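Local structure of amoebiasin-2 (Entamoeba histolytica, 3M86) at residues A5-T10 against L18-N23; T36-N41 against E99-L104. The protein inhibits the cysteine proteases CP1, CP2 and, to a lesser extent, CP5 of the amoeba by wedging three loops into the substrate-binding site. All coordinates share one frame; numbering follows the deposited sequence. Where two conformers were deposited one is given.

Contact 1: residues A5-T10 against L18-N23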
loop_
_atom_site.group_PDB
_atom_site.type_symbol
_atom_site.label_atom_id
_atom_site.label_comp_id
_atom_site.label_asym_id
_atom_site.label_seq_id
_atom_site.Cartn_x
_atom_site.Cartn_y
_atom_site.Cartn_z
ATOM N N ALA A 5 10.695 12.807 -4.588
ATOM C CA ALA A 5 11.071 11.698 -3.723
ATOM C C ALA A 5 10.016 10.629 -3.801
ATOM O O ALA A 5 8.833 10.924 -3.996
ATOM C CB ALA A 5 11.256 12.166 -2.278
ATOM N N ILE A 6 10.457 9.383 -3.668
ATOM C CA ILE A 6 9.547 8.248 -3.607
ATOM C C ILE A 6 9.595 7.728 -2.182
ATOM O O ILE A 6 10.675 7.435 -1.666
ATOM C CB ILE A 6 9.997 7.140 -4.556
ATOM C CG1 ILE A 6 10.036 7.658 -5.998
ATOM C CG2 ILE A 6 9.061 5.940 -4.437
ATOM C CD1 ILE A 6 10.859 6.781 -6.929
ATOM N N HIS A 7 8.437 7.645 -1.534
ATOM C CA HIS A 7 8.404 7.239 -0.133
ATOM C C HIS A 7 7.845 5.845 -0.021
ATOM O O HIS A 7 6.751 5.588 -0.507
ATOM C CB HIS A 7 7.538 8.200 0.678
ATOM C CG HIS A 7 7.882 9.633 0.450
ATOM N ND1 HIS A 7 8.684 10.355 1.310
ATOM C CD2 HIS A 7 7.540 10.480 -0.552
ATOM C CE1 HIS A 7 8.828 11.581 0.840
ATOM N NE2 HIS A 7 8.142 11.684 -0.283
ATOM N N ILE A 8 8.602 4.958 0.622
ATOM C CA ILE A 8 8.204 3.553 0.698
ATOM C C ILE A 8 7.531 3.287 2.042
ATOM O O ILE A 8 8.066 3.640 3.098
ATOM C CB ILE A 8 9.407 2.622 0.509
ATOM C CG1 ILE A 8 9.982 2.800 -0.901
ATOM C CG2 ILE A 8 8.972 1.163 0.700
ATOM C CD1 ILE A 8 11.239 2.012 -1.169
ATOM N N LEU A 9 6.340 2.700 1.994
ATOM C CA LEU A 9 5.619 2.361 3.219
ATOM C C LEU A 9 5.417 0.859 3.258
ATOM O O LEU A 9 5.068 0.251 2.247
ATOM C CB LEU A 9 4.270 3.057 3.257
ATOM C CG LEU A 9 4.317 4.580 3.351
ATOM C CD1 LEU A 9 2.937 5.168 3.221
ATOM C CD2 LEU A 9 4.962 4.987 4.682
ATOM N N THR A 10 5.653 0.266 4.430
ATOM C CA THR A 10 5.438 -1.162 4.621
ATOM C C THR A 10 4.542 -1.407 5.830
ATOM O O THR A 10 4.043 -0.470 6.443
ATOM C CB THR A 10 6.769 -1.909 4.841
ATOM O OG1 THR A 10 7.256 -1.649 6.167
ATOM C CG2 THR A 10 7.803 -1.480 3.809
ATOM N N LEU A 18 3.181 10.824 7.051
ATOM C CA LEU A 18 4.168 11.129 6.037
ATOM C C LEU A 18 3.873 12.508 5.471
ATOM O O LEU A 18 2.745 12.783 5.075
ATOM C CB LEU A 18 4.044 10.099 4.914
ATOM C CG LEU A 18 5.191 9.840 3.949
ATOM C CD1 LEU A 18 6.445 9.438 4.709
ATOM C CD2 LEU A 18 4.766 8.753 2.976
ATOM N N HIS A 19 4.883 13.363 5.423
ATOM C CA HIS A 19 4.757 14.633 4.736
ATOM C C HIS A 19 5.512 14.530 3.418
ATOM O O HIS A 19 6.717 14.277 3.404
ATOM C CB HIS A 19 5.285 15.782 5.598
ATOM C CG HIS A 19 4.423 16.080 6.788
ATOM N ND1 HIS A 19 3.615 17.193 6.865
ATOM C CD2 HIS A 19 4.228 15.395 7.939
ATOM C CE1 HIS A 19 2.968 17.187 8.016
ATOM N NE2 HIS A 19 3.321 16.106 8.686
ATOM N N ILE A 20 4.791 14.701 2.315
ATOM C CA ILE A 20 5.384 14.596 0.990
ATOM C C ILE A 20 5.101 15.841 0.166
ATOM O O ILE A 20 4.251 16.657 0.526
ATOM C CB ILE A 20 4.878 13.355 0.232
ATOM C CG1 ILE A 20 3.428 13.538 -0.220
ATOM C CG2 ILE A 20 4.976 12.134 1.117
ATOM C CD1 ILE A 20 2.958 12.461 -1.213
ATOM N N SER A 21 5.841 16.007 -0.925
ATOM C CA SER A 21 5.628 17.133 -1.825
ATOM C C SER A 21 4.679 16.733 -2.958
ATOM O O SER A 21 4.469 15.547 -3.222
ATOM C CB SER A 21 6.959 17.638 -2.385
ATOM O OG SER A 21 7.834 18.034 -1.338
ATOM N N PHE A 22 4.110 17.739 -3.618
ATOM C CA PHE A 22 3.131 17.543 -4.686
ATOM C C PHE A 22 3.614 16.598 -5.780
ATOM O O PHE A 22 2.832 15.811 -6.316
ATOM C CB PHE A 22 2.820 18.916 -5.293
ATOM C CG PHE A 22 1.504 19.009 -6.033
ATOM C CD1 PHE A 22 0.670 17.918 -6.217
ATOM C CD2 PHE A 22 1.106 20.233 -6.540
ATOM C CE1 PHE A 22 -0.546 18.067 -6.899
ATOM C CE2 PHE A 22 -0.092 20.379 -7.213
ATOM C CZ PHE A 22 -0.914 19.302 -7.397
ATOM N N ASN A 23 4.900 16.654 -6.111
ATOM C CA ASN A 23 5.398 15.827 -7.204
ATOM C C ASN A 23 6.062 14.538 -6.742
ATOM O O ASN A 23 6.749 13.873 -7.515
ATOM C CB ASN A 23 6.350 16.617 -8.101
ATOM C CG ASN A 23 7.491 17.233 -7.333
ATOM O OD1 ASN A 23 7.495 17.237 -6.102
ATOM N ND2 ASN A 23 8.474 17.765 -8.057
#
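The imidazole of His-7 takes a methyl group on its face: CG2 of Ile-20 stands 3.6 Å from the ring centroid and 19° off the normal, a CH-pi contact displaced toward the rim. Ile-20 CG2 lies 3.5 Å from both His-7 CD2 and His-7 NE2. The branched isoleucine suits this place because CG1, set between the backbone N and the carbonyl carbon (chi1 73°), puts CG2 beside the backbone N and over the ring. Leu-18 meets the base of the same histidine obliquely; Leu-18 CD2 lies 3.6 Å from His-7 CB. Leu-18 CD2 also meets Leu-9 CD1 tip to tip, at 4.0 Å. Strands 6-9 and 18-20 run nearly antiparallel, their axes 9.2 Å apart, yet they share no hydrogen bond: they are edge strands of the two facing sheets of the chagasin-family beta sandwich, joined here through side chains. Strand 6-9 bonds through its backbone to strand 25-32, whose Ile-26 touches both Leu-9 and Ile-20. A histidine fits the sandwich edge by offering a flat face to Ile-20 while its NE2 hydrogen-bonds to OD1 of Asp-24, which also accepts the backbone N-H of Ser-21.

Contact 2: residues T36-N41 against E99-L104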
loop_
_atom_site.group_PDB
_atom_site.type_symbol
_atom_site.label_atom_id
_atom_site.label_comp_id
_atom_site.label_asym_id
_atom_site.label_seq_id
_atom_site.Cartn_x
_atom_site.Cartn_y
_atom_site.Cartn_z
ATOM N N THR A 36 -3.914 -18.240 -0.602
ATOM C CA THR A 36 -4.863 -18.372 0.501
ATOM C C THR A 36 -6.180 -17.657 0.235
ATOM O O THR A 36 -7.126 -17.757 1.015
ATOM C CB THR A 36 -4.273 -17.788 1.793
ATOM O OG1 THR A 36 -4.057 -16.376 1.627
ATOM C CG2 THR A 36 -2.964 -18.449 2.112
ATOM N N GLY A 37 -6.243 -16.915 -0.859
ATOM C CA GLY A 37 -7.445 -16.162 -1.154
ATOM C C GLY A 37 -7.481 -14.786 -0.520
ATOM O O GLY A 37 -8.401 -14.016 -0.796
ATOM N N TYR A 38 -6.500 -14.470 0.327
ATOM C CA TYR A 38 -6.414 -13.127 0.913
ATOM C C TYR A 38 -5.783 -12.139 -0.051
ATOM O O TYR A 38 -4.963 -12.512 -0.896
ATOM C CB TYR A 38 -5.607 -13.118 2.219
ATOM C CG TYR A 38 -6.376 -13.665 3.396
ATOM C CD1 TYR A 38 -7.167 -12.834 4.176
ATOM C CD2 TYR A 38 -6.321 -15.018 3.718
ATOM C CE1 TYR A 38 -7.881 -13.336 5.249
ATOM C CE2 TYR A 38 -7.030 -15.524 4.784
ATOM C CZ TYR A 38 -7.807 -14.681 5.545
ATOM O OH TYR A 38 -8.511 -15.199 6.608
ATOM N N ALA A 39 -6.169 -10.876 0.082
ATOM C CA ALA A 39 -5.520 -9.802 -0.665
ATOM C C ALA A 39 -5.663 -8.504 0.107
ATOM O O ALA A 39 -6.572 -8.357 0.924
ATOM C CB ALA A 39 -6.126 -9.659 -2.053
ATOM N N TRP A 40 -4.754 -7.568 -0.142
ATOM C CA TRP A 40 -4.848 -6.257 0.468
ATOM C C TRP A 40 -5.856 -5.440 -0.306
ATOM O O TRP A 40 -5.866 -5.459 -1.537
ATOM C CB TRP A 40 -3.494 -5.552 0.441
ATOM C CG TRP A 40 -2.496 -6.159 1.386
ATOM C CD1 TRP A 40 -1.497 -7.042 1.080
ATOM C CD2 TRP A 40 -2.402 -5.912 2.777
ATOM N NE1 TRP A 40 -0.788 -7.361 2.207
ATOM C CE2 TRP A 40 -1.318 -6.678 3.271
ATOM C CE3 TRP A 40 -3.124 -5.109 3.665
ATOM C CZ2 TRP A 40 -0.941 -6.665 4.609
ATOM C CZ3 TRP A 40 -2.742 -5.086 4.998
ATOM C CH2 TRP A 40 -1.662 -5.862 5.460
ATOM N N ASN A 41 -6.732 -4.754 0.418
ATOM C CA ASN A 41 -7.677 -3.841 -0.211
ATOM C C ASN A 41 -7.302 -2.454 0.261
ATOM O O ASN A 41 -7.066 -2.253 1.450
ATOM C CB ASN A 41 -9.098 -4.182 0.240
ATOM C CG ASN A 41 -10.155 -3.425 -0.534
ATOM O OD1 ASN A 41 -10.166 -3.434 -1.765
ATOM N ND2 ASN A 41 -11.064 -2.779 0.186
ATOM N N GLU A 99 -13.780 -9.429 9.946
ATOM C CA GLU A 99 -12.927 -8.253 9.814
ATOM C C GLU A 99 -11.579 -8.658 9.219
ATOM O O GLU A 99 -11.195 -9.829 9.284
ATOM C CB GLU A 99 -12.724 -7.578 11.172
ATOM N N PRO A 100 -10.858 -7.695 8.626
ATOM C CA PRO A 100 -9.556 -8.020 8.036
ATOM C C PRO A 100 -8.614 -8.630 9.066
ATOM O O PRO A 100 -8.660 -8.255 10.239
ATOM C CB PRO A 100 -9.023 -6.650 7.597
ATOM C CG PRO A 100 -10.243 -5.822 7.392
ATOM C CD PRO A 100 -11.217 -6.279 8.436
ATOM N N LEU A 101 -7.767 -9.556 8.632
ATOM C CA LEU A 101 -6.785 -10.160 9.526
ATOM C C LEU A 101 -5.844 -9.107 10.056
ATOM O O LEU A 101 -5.421 -9.160 11.208
ATOM C CB LEU A 101 -5.957 -11.221 8.800
ATOM C CG LEU A 101 -6.553 -12.598 8.582
ATOM C CD1 LEU A 101 -5.458 -13.542 8.125
ATOM C CD2 LEU A 101 -7.219 -13.107 9.861
ATOM N N ARG A 102 -5.503 -8.153 9.194
ATOM C CA ARG A 102 -4.566 -7.109 9.544
ATOM C C ARG A 102 -5.051 -5.839 8.873
ATOM O O ARG A 102 -5.568 -5.882 7.754
ATOM C CB ARG A 102 -3.165 -7.491 9.047
ATOM C CG ARG A 102 -2.035 -6.575 9.492
ATOM C CD ARG A 102 -1.917 -6.509 11.019
ATOM N NE ARG A 102 -1.836 -7.830 11.645
ATOM C CZ ARG A 102 -0.700 -8.441 11.973
ATOM N NH1 ARG A 102 0.466 -7.854 11.731
ATOM N NH2 ARG A 102 -0.725 -9.640 12.545
ATOM N N SER A 103 -4.916 -4.712 9.561
ATOM C CA SER A 103 -5.274 -3.429 8.986
ATOM C C SER A 103 -4.077 -2.506 9.085
ATOM O O SER A 103 -3.299 -2.594 10.032
ATOM C CB SER A 103 -6.467 -2.820 9.732
ATOM O OG SER A 103 -7.606 -3.657 9.618
ATOM N N LEU A 104 -3.926 -1.627 8.100
ATOM C CA LEU A 104 -2.873 -0.621 8.136
ATOM C C LEU A 104 -3.499 0.743 7.886
ATOM O O LEU A 104 -4.446 0.862 7.109
ATOM C CB LEU A 104 -1.816 -0.899 7.072
ATOM C CG LEU A 104 -1.105 -2.255 7.130
ATOM C CD1 LEU A 104 -0.302 -2.480 5.845
ATOM C CD2 LEU A 104 -0.212 -2.371 8.367
#
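Leu-101 crosses Tyr-38 at about a right angle and lays its CD1 methyl over one face of the phenol ring, 4.0 Å from the centroid and 28° off the normal, in a CH-pi contact. Leu-101 CG sits beyond the rim, 3.7 Å from Tyr-38 CE1, so only the CD1 branch covers the face. This pair brings the BC loop against the FG loop, two of the three loops of the inhibitory wedge. Farther along both segments the indole of Trp-40 and the side chain of Leu-104 also cross nearly perpendicularly. Here CD1 of Leu-104 approaches Trp-40 CH2 obliquely to 3.7 Å. Arg-102 comes to the indole with its carbonyl O, obliquely, 4.0 Å from Trp-40 CZ3, and with CG of its aliphatic stem. With CG anti to the backbone N (chi1 -173°) and bends at chi2 and chi3, the arginine directs its guanidinium away from the tryptophan. The touching parts, 38-40 and 101-104, run almost parallel, 10° apart, but are not adjacent: in this sheet of the immunoglobulin-like chagasin fold, strand 82-91 lies between 39-43 and 102-110 and bonds to both. Its Tyr-90 brings its ring to those of Tyr-38 and Trp-40. The large aromatics suit this separation, since they can reach across the intervening strand. Trp-40 is buried between the sheets, touching Leu-30 on strand 25-32, and its indole N-H is satisfied by the carbonyl of Arg-31.

Overall arrangement
The two contacts lie on opposite sides of the chain's centre, each about 12 Å from it, with their own centres 23 Å apart. Their nearest atoms are about 5 Å apart and do not touch. They are linked through one sheet, because strand 17-20 of contact 1 is the neighbour of strand 102-110, on which contact 2 is built. Contact 1 joins the edges of the two sheets, whereas contact 2 bridges two strands of one sheet across the strand between them. Only contact 2 contains inhibitory loop residues: it brings together parts of the BC and FG loops which, with the DE loop, form the wedge that blocks the protease, the BC loop meeting the catalytic cysteine and histidine.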